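PDB 4Y7D: Alpha/beta hydrolase fold protein from Nakamurella multipartita, which probably acts as a hydrolase, although its natural substrate is not established. Local coordinates for residues G23-V28 with F72-G77; V36-G41 with L50-F55; G44-G49 with V65-G70; G102-S107 with V128-V133. One frame throughout, in Å; residues are numbered along the deposited sequence.

Contact 1. Residues G23-V28 with F72-G77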
# COMPACT_ATOMS: atom_id res chain seq x y z
N GLY A 23 -2.15 -22.01 0.80
CA GLY A 23 -1.04 -21.95 1.76
C GLY A 23 -1.36 -21.05 2.94
O GLY A 23 -2.42 -20.42 3.00
N GLU A 24 -0.42 -20.95 3.86
CA GLU A 24 -0.59 -20.11 5.02
C GLU A 24 -0.39 -18.63 4.66
O GLU A 24 0.44 -18.30 3.82
CB GLU A 24 0.36 -20.55 6.14
CG GLU A 24 -0.11 -21.85 6.79
CD GLU A 24 0.86 -22.45 7.80
OE1 GLU A 24 1.85 -21.78 8.18
OE2 GLU A 24 0.63 -23.60 8.22
N VAL A 25 -1.19 -17.78 5.29
CA VAL A 25 -1.02 -16.32 5.13
C VAL A 25 -1.25 -15.67 6.46
O VAL A 25 -2.23 -16.02 7.17
CB VAL A 25 -1.91 -15.69 4.00
CG1 VAL A 25 -3.39 -15.79 4.33
CG2 VAL A 25 -1.57 -14.23 3.73
N ASP A 26 -0.36 -14.75 6.86
CA ASP A 26 -0.56 -14.03 8.10
C ASP A 26 -1.37 -12.77 7.85
O ASP A 26 -1.21 -12.08 6.81
CB ASP A 26 0.79 -13.69 8.74
CG ASP A 26 1.41 -14.85 9.46
OD1 ASP A 26 0.91 -16.02 9.41
OD2 ASP A 26 2.43 -14.59 10.14
N CYS A 27 -2.15 -12.40 8.84
CA CYS A 27 -2.91 -11.17 8.75
C CYS A 27 -3.26 -10.63 10.12
O CYS A 27 -3.12 -11.32 11.12
CB CYS A 27 -4.14 -11.35 7.86
SG CYS A 27 -5.33 -12.47 8.52
N VAL A 28 -3.72 -9.38 10.17
CA VAL A 28 -4.26 -8.79 11.36
C VAL A 28 -5.67 -8.39 10.99
O VAL A 28 -5.90 -7.77 9.95
CB VAL A 28 -3.44 -7.57 11.83
CG1 VAL A 28 -4.03 -6.93 13.07
CG2 VAL A 28 -1.99 -7.96 12.08
N PHE A 72 7.50 -10.94 6.56
CA PHE A 72 7.28 -11.46 7.90
C PHE A 72 6.90 -12.94 7.85
O PHE A 72 7.66 -13.72 7.31
CB PHE A 72 6.26 -10.61 8.67
CG PHE A 72 6.76 -9.21 9.00
CD1 PHE A 72 8.08 -8.99 9.38
CD2 PHE A 72 5.87 -8.14 9.03
CE1 PHE A 72 8.52 -7.71 9.68
CE2 PHE A 72 6.30 -6.86 9.38
CZ PHE A 72 7.64 -6.66 9.72
N GLY A 73 5.73 -13.32 8.40
CA GLY A 73 5.43 -14.75 8.51
C GLY A 73 4.79 -15.45 7.33
O GLY A 73 4.59 -16.68 7.39
N THR A 74 4.43 -14.72 6.27
CA THR A 74 3.78 -15.36 5.13
C THR A 74 4.85 -15.95 4.24
O THR A 74 5.67 -15.21 3.70
CB THR A 74 2.88 -14.42 4.36
OG1 THR A 74 1.89 -13.84 5.24
CG2 THR A 74 2.21 -15.12 3.23
N PRO A 75 4.85 -17.26 4.05
CA PRO A 75 5.90 -17.81 3.22
C PRO A 75 5.77 -17.40 1.76
O PRO A 75 4.70 -17.25 1.24
CB PRO A 75 5.74 -19.34 3.37
CG PRO A 75 4.41 -19.56 3.93
CD PRO A 75 3.90 -18.28 4.52
N LEU A 76 6.92 -17.23 1.10
CA LEU A 76 6.90 -16.91 -0.32
C LEU A 76 6.09 -17.92 -1.14
O LEU A 76 5.38 -17.53 -2.09
CB LEU A 76 8.38 -16.79 -0.83
CG LEU A 76 8.52 -16.23 -2.22
CD1 LEU A 76 7.77 -14.89 -2.40
CD2 LEU A 76 9.99 -16.09 -2.58
N GLY A 77 6.17 -19.19 -0.75
CA GLY A 77 5.49 -20.26 -1.45
C GLY A 77 3.97 -20.15 -1.48
O GLY A 77 3.31 -20.81 -2.29
O HOH W 1 3.58 -12.20 9.84
O HOH W 2 1.91 -17.56 7.49
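The loop leaving strand 62-66 of the alpha/beta hydrolase sheet folds back over strand 23-31, where Thr74 meets Val25 and Asp26. Asp26 N donates a nearly straight hydrogen bond of 2.9 Å to Thr74 OG1 (169°), and the same hydroxyl bonds to the carbonyl of Asp67. A threonine suits the place because its two branches do different work: with chi1 at -56°, OG1 faces the strand amide, while CG2, anti to the backbone N, lies beside Val25 CG2 at 3.9 Å. Next along the loop, the Pro75 ring brings CD to 3.5 Å from Glu24 O. Asp26 reaches over Gly73, its OD2 lying 3.4 Å from Gly73 CA. A beta carbon at Gly73 would collide with that oxygen, so glycine fits here. Two waters complete the join: one links Asp26 OD2 (2.7 Å) to the N-H of Gly73, and the other gives its protons to Asp26 OD1 and to Gly73 O. Since OD1 also bonds to the hydroxyl of Thr17, both carboxylate oxygens have polar partners, and the group is likely to stay ionised, coupled to the loop through water rather than by a direct charge pair.

Contact 2. Residues V36-G41 with L50-F55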
# COMPACT_ATOMS: atom_id res chain seq x y z
N VAL A 36 -12.64 -4.77 4.42
CA VAL A 36 -11.69 -4.32 3.40
C VAL A 36 -10.38 -5.06 3.53
O VAL A 36 -9.78 -5.06 4.61
CB VAL A 36 -11.41 -2.82 3.59
CG1 VAL A 36 -10.49 -2.31 2.49
CG2 VAL A 36 -12.72 -2.07 3.64
N LEU A 37 -9.95 -5.67 2.43
CA LEU A 37 -8.63 -6.26 2.35
C LEU A 37 -7.64 -5.13 2.06
O LEU A 37 -7.84 -4.37 1.14
CB LEU A 37 -8.55 -7.28 1.24
CG LEU A 37 -7.17 -7.86 0.91
CD1 LEU A 37 -6.75 -8.83 2.02
CD2 LEU A 37 -7.20 -8.48 -0.46
N VAL A 38 -6.64 -4.98 2.91
CA VAL A 38 -5.65 -3.87 2.85
C VAL A 38 -4.31 -4.50 2.45
O VAL A 38 -3.82 -5.41 3.15
CB VAL A 38 -5.54 -3.21 4.22
CG1 VAL A 38 -4.56 -2.05 4.17
CG2 VAL A 38 -6.89 -2.68 4.62
N VAL A 39 -3.74 -4.01 1.36
CA VAL A 39 -2.60 -4.65 0.70
C VAL A 39 -1.41 -3.68 0.62
O VAL A 39 -1.42 -2.67 -0.10
CB VAL A 39 -3.01 -5.10 -0.70
CG1 VAL A 39 -1.89 -5.94 -1.31
CG2 VAL A 39 -4.36 -5.86 -0.69
N HIS A 40 -0.39 -4.00 1.39
CA HIS A 40 0.80 -3.17 1.52
C HIS A 40 1.71 -3.16 0.28
O HIS A 40 1.68 -4.06 -0.59
CB HIS A 40 1.61 -3.60 2.80
CG HIS A 40 2.26 -4.92 2.68
ND1 HIS A 40 3.39 -5.13 1.92
CD2 HIS A 40 1.97 -6.12 3.26
CE1 HIS A 40 3.75 -6.40 2.01
NE2 HIS A 40 2.91 -7.02 2.81
N GLY A 41 2.58 -2.17 0.26
CA GLY A 41 3.56 -2.01 -0.79
C GLY A 41 4.88 -2.73 -0.60
O GLY A 41 4.96 -3.75 0.09
N LEU A 50 -1.46 -1.83 8.70
CA LEU A 50 -2.29 -1.29 9.76
C LEU A 50 -2.29 0.23 9.77
O LEU A 50 -3.31 0.85 10.12
CB LEU A 50 -1.79 -1.81 11.13
CG LEU A 50 -2.17 -3.24 11.48
CD1 LEU A 50 -1.37 -3.80 12.65
CD2 LEU A 50 -3.67 -3.32 11.81
N ALA A 51 -1.17 0.82 9.43
CA ALA A 51 -1.08 2.28 9.35
C ALA A 51 -1.96 2.79 8.21
O ALA A 51 -2.74 3.75 8.38
CB ALA A 51 0.37 2.71 9.13
N MSE A 52 -1.92 2.10 7.07
CA MSE A 52 -2.83 2.39 5.95
C MSE A 52 -4.32 2.27 6.36
O MSE A 52 -5.16 3.04 5.89
CB MSE A 52 -2.60 1.43 4.79
CG MSE A 52 -1.25 1.61 4.09
SE MSE A 52 -0.92 0.06 2.87
CE MSE A 52 -2.49 0.19 1.75
N ALA A 53 -4.62 1.28 7.22
CA ALA A 53 -6.00 0.91 7.57
C ALA A 53 -6.59 1.78 8.65
O ALA A 53 -7.82 1.70 8.87
CB ALA A 53 -6.07 -0.52 8.03
N ARG A 54 -5.79 2.56 9.39
CA ARG A 54 -6.41 3.25 10.54
C ARG A 54 -7.62 4.10 10.18
O ARG A 54 -8.61 4.14 10.94
CB ARG A 54 -5.43 4.15 11.31
CG ARG A 54 -4.45 3.40 12.18
CD ARG A 54 -3.70 4.41 13.08
NE ARG A 54 -2.76 3.64 13.87
CZ ARG A 54 -1.48 3.42 13.56
NH1 ARG A 54 -0.90 4.01 12.51
NH2 ARG A 54 -0.74 2.66 14.37
N PHE A 55 -7.56 4.82 9.06
CA PHE A 55 -8.71 5.68 8.72
C PHE A 55 -9.99 4.85 8.48
O PHE A 55 -11.10 5.32 8.72
CB PHE A 55 -8.38 6.60 7.52
CG PHE A 55 -8.52 5.93 6.18
CD1 PHE A 55 -7.49 5.14 5.65
CD2 PHE A 55 -9.66 6.13 5.39
CE1 PHE A 55 -7.61 4.55 4.41
CE2 PHE A 55 -9.76 5.56 4.14
CZ PHE A 55 -8.72 4.76 3.64
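Gly41 O is gripped by two donors just beyond the point where His40 rests against Met52: His40 ND1 reaches it at 2.8 Å, and Arg68 NH1 holds it as well. The imidazole bond falls on a lone pair in the carbonyl plane, with the oxygen almost in the ring plane. The bond ties the histidine ring to the next residue's carbonyl just after strand 35-39; a His-Gly pair recurs here in alpha/beta hydrolases, ahead of the loop that commonly helps to form the oxyanion hole. The strand and helix 46-58 belong to a beta-alpha-beta crossover. The axes of these short segments approach to 8.5 Å and run roughly antiparallel, 143° between their directions, so the helix leads back over the sheet. Val38 is the strand residue that faces it, and each of its methyls has its own neighbour. CG1, anti to the backbone N (chi1 -179°), meets Met52 CE at 3.9 Å, while CG2 meets the methyl of Ala53 at 4.1 Å. A beta-branched valine suits the strand and presents two methyls at once, and the small alanine lets the helix lie close. Met52, deposited as selenomethionine, slides past Val38 in the opposite direction, its flexible chain extended and then bent at the selenium. That bend turns CE back toward the sheet, where Leu104 and Trp106 of the next strand also touch the side chain. CE ends 3.6 Å from Val39 O, and SE lies 3.9 Å from His40 CA.

Contact 3. Residues G44-G49 with V65-G70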
# COMPACT_ATOMS: atom_id res chain seq x y z
N GLY A 44 7.00 -3.93 2.83
CA GLY A 44 5.92 -3.60 3.73
C GLY A 44 5.67 -4.81 4.60
O GLY A 44 6.55 -5.64 4.88
N GLY A 45 4.46 -4.88 5.10
CA GLY A 45 4.05 -5.91 6.00
C GLY A 45 2.86 -5.42 6.77
O GLY A 45 2.36 -4.34 6.51
N HIS A 46 2.45 -6.18 7.78
CA HIS A 46 1.22 -5.80 8.47
C HIS A 46 1.35 -4.49 9.25
O HIS A 46 0.37 -3.86 9.59
CB HIS A 46 0.74 -6.95 9.36
CG HIS A 46 1.68 -7.27 10.48
ND1 HIS A 46 2.56 -8.32 10.42
CD2 HIS A 46 1.92 -6.64 11.67
CE1 HIS A 46 3.31 -8.32 11.52
NE2 HIS A 46 2.93 -7.32 12.29
N ASP A 47 2.56 -4.09 9.60
CA ASP A 47 2.75 -2.78 10.24
C ASP A 47 2.36 -1.63 9.32
O ASP A 47 1.61 -0.75 9.73
CB ASP A 47 4.16 -2.61 10.80
CG ASP A 47 5.29 -2.83 9.74
OD1 ASP A 47 5.15 -3.46 8.63
OD2 ASP A 47 6.40 -2.33 10.05
N ALA A 48 2.87 -1.67 8.09
CA ALA A 48 2.48 -0.69 7.07
C ALA A 48 1.00 -0.78 6.80
O ALA A 48 0.32 0.23 6.70
CB ALA A 48 3.25 -0.92 5.77
N GLY A 49 0.51 -1.99 6.62
CA GLY A 49 -0.92 -2.18 6.35
C GLY A 49 -1.81 -1.62 7.45
O GLY A 49 -2.84 -1.02 7.16
N VAL A 65 -5.68 -7.14 7.12
CA VAL A 65 -4.39 -6.55 6.71
C VAL A 65 -3.41 -7.70 6.56
O VAL A 65 -3.07 -8.34 7.58
CB VAL A 65 -3.86 -5.63 7.83
CG1 VAL A 65 -2.48 -5.09 7.48
CG2 VAL A 65 -4.89 -4.57 8.22
N VAL A 66 -3.04 -8.03 5.32
CA VAL A 66 -2.16 -9.17 5.10
C VAL A 66 -0.71 -8.81 5.19
O VAL A 66 -0.34 -7.65 4.98
CB VAL A 66 -2.35 -9.78 3.67
CG1 VAL A 66 -3.62 -10.60 3.65
CG2 VAL A 66 -2.36 -8.70 2.59
N ASP A 67 0.11 -9.83 5.47
CA ASP A 67 1.53 -9.85 5.11
C ASP A 67 1.59 -10.60 3.77
O ASP A 67 1.22 -11.75 3.70
CB ASP A 67 2.36 -10.58 6.15
CG ASP A 67 2.63 -9.75 7.38
OD1 ASP A 67 3.20 -8.65 7.21
OD2 ASP A 67 2.32 -10.19 8.53
N ARG A 68 2.01 -9.93 2.70
CA ARG A 68 2.15 -10.60 1.42
C ARG A 68 3.28 -11.61 1.48
O ARG A 68 4.17 -11.51 2.36
CB ARG A 68 2.33 -9.60 0.27
CG ARG A 68 1.07 -8.74 0.06
CD ARG A 68 1.08 -8.01 -1.27
NE ARG A 68 2.09 -6.95 -1.26
CZ ARG A 68 3.26 -7.04 -1.88
NH1 ARG A 68 4.14 -6.07 -1.75
NH2 ARG A 68 3.56 -8.11 -2.57
N PRO A 69 3.21 -12.61 0.62
CA PRO A 69 4.27 -13.64 0.60
C PRO A 69 5.68 -13.08 0.56
O PRO A 69 5.96 -12.19 -0.28
CB PRO A 69 3.93 -14.43 -0.64
CG PRO A 69 2.41 -14.40 -0.66
CD PRO A 69 2.09 -12.97 -0.29
N GLY A 70 6.53 -13.62 1.45
CA GLY A 70 7.89 -13.18 1.59
C GLY A 70 8.11 -12.11 2.61
O GLY A 70 9.27 -11.75 2.87
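Both oxygens of Asp67 are taken by a single residue, His46, one by its backbone and one by its ring. His46 N gives OD1 a short but bent bond of 2.6 Å (130°), arriving from above the carboxylate plane. Its ND1 gives OD2 a straighter bond of 2.7 Å, nearly in the plane of the imidazole and directed at the syn lone pair. Ring and carboxylate planes stand 72° apart, so the two groups cross rather than lie flat together. The His46 torsion makes this possible: CG sits between the backbone N and the carbonyl carbon (chi1 64°), which swings ND1 to the side where the residue's own N-H points. Gly45, at the N-cap position, brings no side-chain acceptor to the helix start; Asp67, from the neighbouring segment, takes the N-H of His46, the first residue of the helix, whose end probably helps to stabilise the negative charge. With an alanine in place of Asp67, His46 N and ND1 would probably lose their acceptors, leaving the imidazole freer to turn. Close approach also demands glycines. Gly45 CA lies 3.1 Å from Asp67 OD1, and its backbone angles would jam any beta carbon. Further along, Val65 CG1 presses on Gly49 CA at 3.5 Å, where a side chain would clash. Phe72 meets the His46 ring from outside the pair. The start of helix 46-58 and the segment 65-70 are thus locked together in a beta-alpha-beta crossover, at the Asp-Arg-Pro-Gly sequence that recurs after this strand in alpha/beta hydrolases.

Contact 4. Residues G102-S107 with V128-V133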
# COMPACT_ATOMS: atom_id res chain seq x y z
N GLY A 102 -14.18 -5.11 0.14
CA GLY A 102 -13.50 -3.99 -0.49
C GLY A 102 -12.00 -4.27 -0.54
O GLY A 102 -11.49 -5.17 0.18
N VAL A 103 -11.28 -3.55 -1.39
CA VAL A 103 -9.85 -3.69 -1.47
C VAL A 103 -9.20 -2.28 -1.48
O VAL A 103 -9.59 -1.41 -2.26
CB VAL A 103 -9.42 -4.44 -2.73
CG1 VAL A 103 -7.90 -4.50 -2.78
CG2 VAL A 103 -10.03 -5.83 -2.75
N LEU A 104 -8.25 -2.08 -0.59
CA LEU A 104 -7.40 -0.88 -0.53
C LEU A 104 -5.97 -1.33 -0.77
O LEU A 104 -5.41 -2.11 0.03
CB LEU A 104 -7.47 -0.20 0.82
CG LEU A 104 -6.51 0.96 1.07
CD1 LEU A 104 -6.91 2.12 0.18
CD2 LEU A 104 -6.47 1.38 2.50
N CYS A 105 -5.37 -0.78 -1.81
CA CYS A 105 -3.96 -1.05 -2.10
C CYS A 105 -3.16 0.22 -2.30
O CYS A 105 -3.71 1.27 -2.65
CB CYS A 105 -3.82 -1.96 -3.29
SG CYS A 105 -4.32 -1.31 -4.91
N TRP A 106 -1.85 0.11 -2.09
CA TRP A 106 -0.95 1.24 -2.33
C TRP A 106 0.31 0.69 -2.92
O TRP A 106 0.72 -0.39 -2.53
CB TRP A 106 -0.67 1.92 -1.02
CG TRP A 106 0.28 3.09 -0.98
CD1 TRP A 106 0.53 4.01 -1.96
CD2 TRP A 106 1.01 3.52 0.14
NE1 TRP A 106 1.38 4.99 -1.52
CE2 TRP A 106 1.69 4.70 -0.22
CE3 TRP A 106 1.13 3.04 1.45
CZ2 TRP A 106 2.51 5.39 0.67
CZ3 TRP A 106 1.92 3.74 2.36
CH2 TRP A 106 2.62 4.89 1.96
N SER A 107 0.87 1.40 -3.92
CA SER A 107 2.25 1.17 -4.38
C SER A 107 2.46 -0.26 -4.91
O SER A 107 1.69 -0.74 -5.80
CB SER A 107 3.19 1.53 -3.21
OG SER A 107 4.50 1.85 -3.66
N VAL A 128 -9.99 0.77 -4.04
CA VAL A 128 -9.28 2.02 -3.89
C VAL A 128 -7.80 1.75 -4.09
O VAL A 128 -7.19 0.97 -3.33
CB VAL A 128 -9.52 2.65 -2.53
CG1 VAL A 128 -8.73 3.94 -2.35
CG2 VAL A 128 -11.02 2.92 -2.37
N SER A 129 -7.25 2.37 -5.13
CA SER A 129 -5.90 2.09 -5.58
C SER A 129 -5.07 3.36 -5.52
O SER A 129 -5.22 4.29 -6.33
CB SER A 129 -5.95 1.52 -6.95
OG SER A 129 -4.66 1.23 -7.39
N VAL A 130 -4.16 3.39 -4.55
CA VAL A 130 -3.39 4.61 -4.24
C VAL A 130 -2.00 4.44 -4.84
O VAL A 130 -1.28 3.50 -4.48
CB VAL A 130 -3.29 4.77 -2.73
CG1 VAL A 130 -2.58 6.08 -2.34
CG2 VAL A 130 -4.71 4.75 -2.14
N ALA A 131 -1.63 5.36 -5.73
CA ALA A 131 -0.29 5.40 -6.34
C ALA A 131 0.25 3.99 -6.55
O ALA A 131 1.34 3.64 -6.07
CB ALA A 131 0.65 6.23 -5.49
N ALA A 132 -0.50 3.19 -7.31
CA ALA A 132 -0.27 1.75 -7.38
C ALA A 132 0.39 1.35 -8.68
O ALA A 132 0.04 1.84 -9.77
CB ALA A 132 -1.57 0.99 -7.20
N VAL A 133 1.31 0.40 -8.58
CA VAL A 133 1.91 -0.16 -9.75
C VAL A 133 0.87 -0.93 -10.58
O VAL A 133 0.31 -1.92 -10.13
CB VAL A 133 3.11 -1.05 -9.39
CG1 VAL A 133 3.67 -1.75 -10.62
CG2 VAL A 133 4.22 -0.26 -8.71
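With chi1 at 178°, Trp106 extends its indole anti to the backbone N, bringing the CD1 edge against Val130, 3.1 Å from Val130 O and 3.8 Å from Val130 CG1. Leu104, likewise extended, sets its CD1 3.6 Å from Val128 CG1 on the same sheet face. These large apolar groups suit a central parallel pair of strands in the alpha/beta hydrolase sheet, covered here by helix 46-58. An alanine replacing Trp106 is likely to open a gap beside Val130 and Ala131 and strip Met52 of a packing partner. On the other face Cys105 SG lies by Ser129, whose hydroxyl is bonded to Tyr114. Hydrogen bonds zip the strands in parallel register: Val128 N to Val103 O (2.8 Å), Cys105 N to Val128 O (2.9 Å), then Val130 N to Cys105 O. Ser107 follows at a sharp turn, with phi 60° and psi -125°, the strained conformation expected of the nucleophile elbow, which probably lies here between strand 101-106 and helix 110-119. Its OG bonds to His278 NE2, consistent with the nucleophile serine of this family. Ser107 N donates to Val130 O at 3.1 Å, and Ser107 O accepts from Val133 N at 3.0 Å. Tied at both its N-H and its carbonyl to the neighbouring segment, the backbone of the turn is held in this shape while the hydroxyl is presented to the histidine.

All four contacts reach one mixed sheet, in which strands 23-31, 62-66, 35-39, 101-106 and 124-130 lie side by side in that order. Contact 1 lies toward one side, its centre about 17 Å from the chain's centre, while that of contact 4 is deep inside at about 6 Å; the two centres are about 20 Å apart. Contacts 2 and 3 share helix 46-58 and interlock along the chain, their segments alternating, with centres about 9 Å apart and Arg68 bonded to the carbonyls of His40 and Gly41. The chain between the two segments of contact 1 contains both of them. Contact 4 comes later, but strand pairing joins it to contact 2. Hydrogen bonds and packing thus run without a break from strand 23-31 to the probable nucleophile elbow.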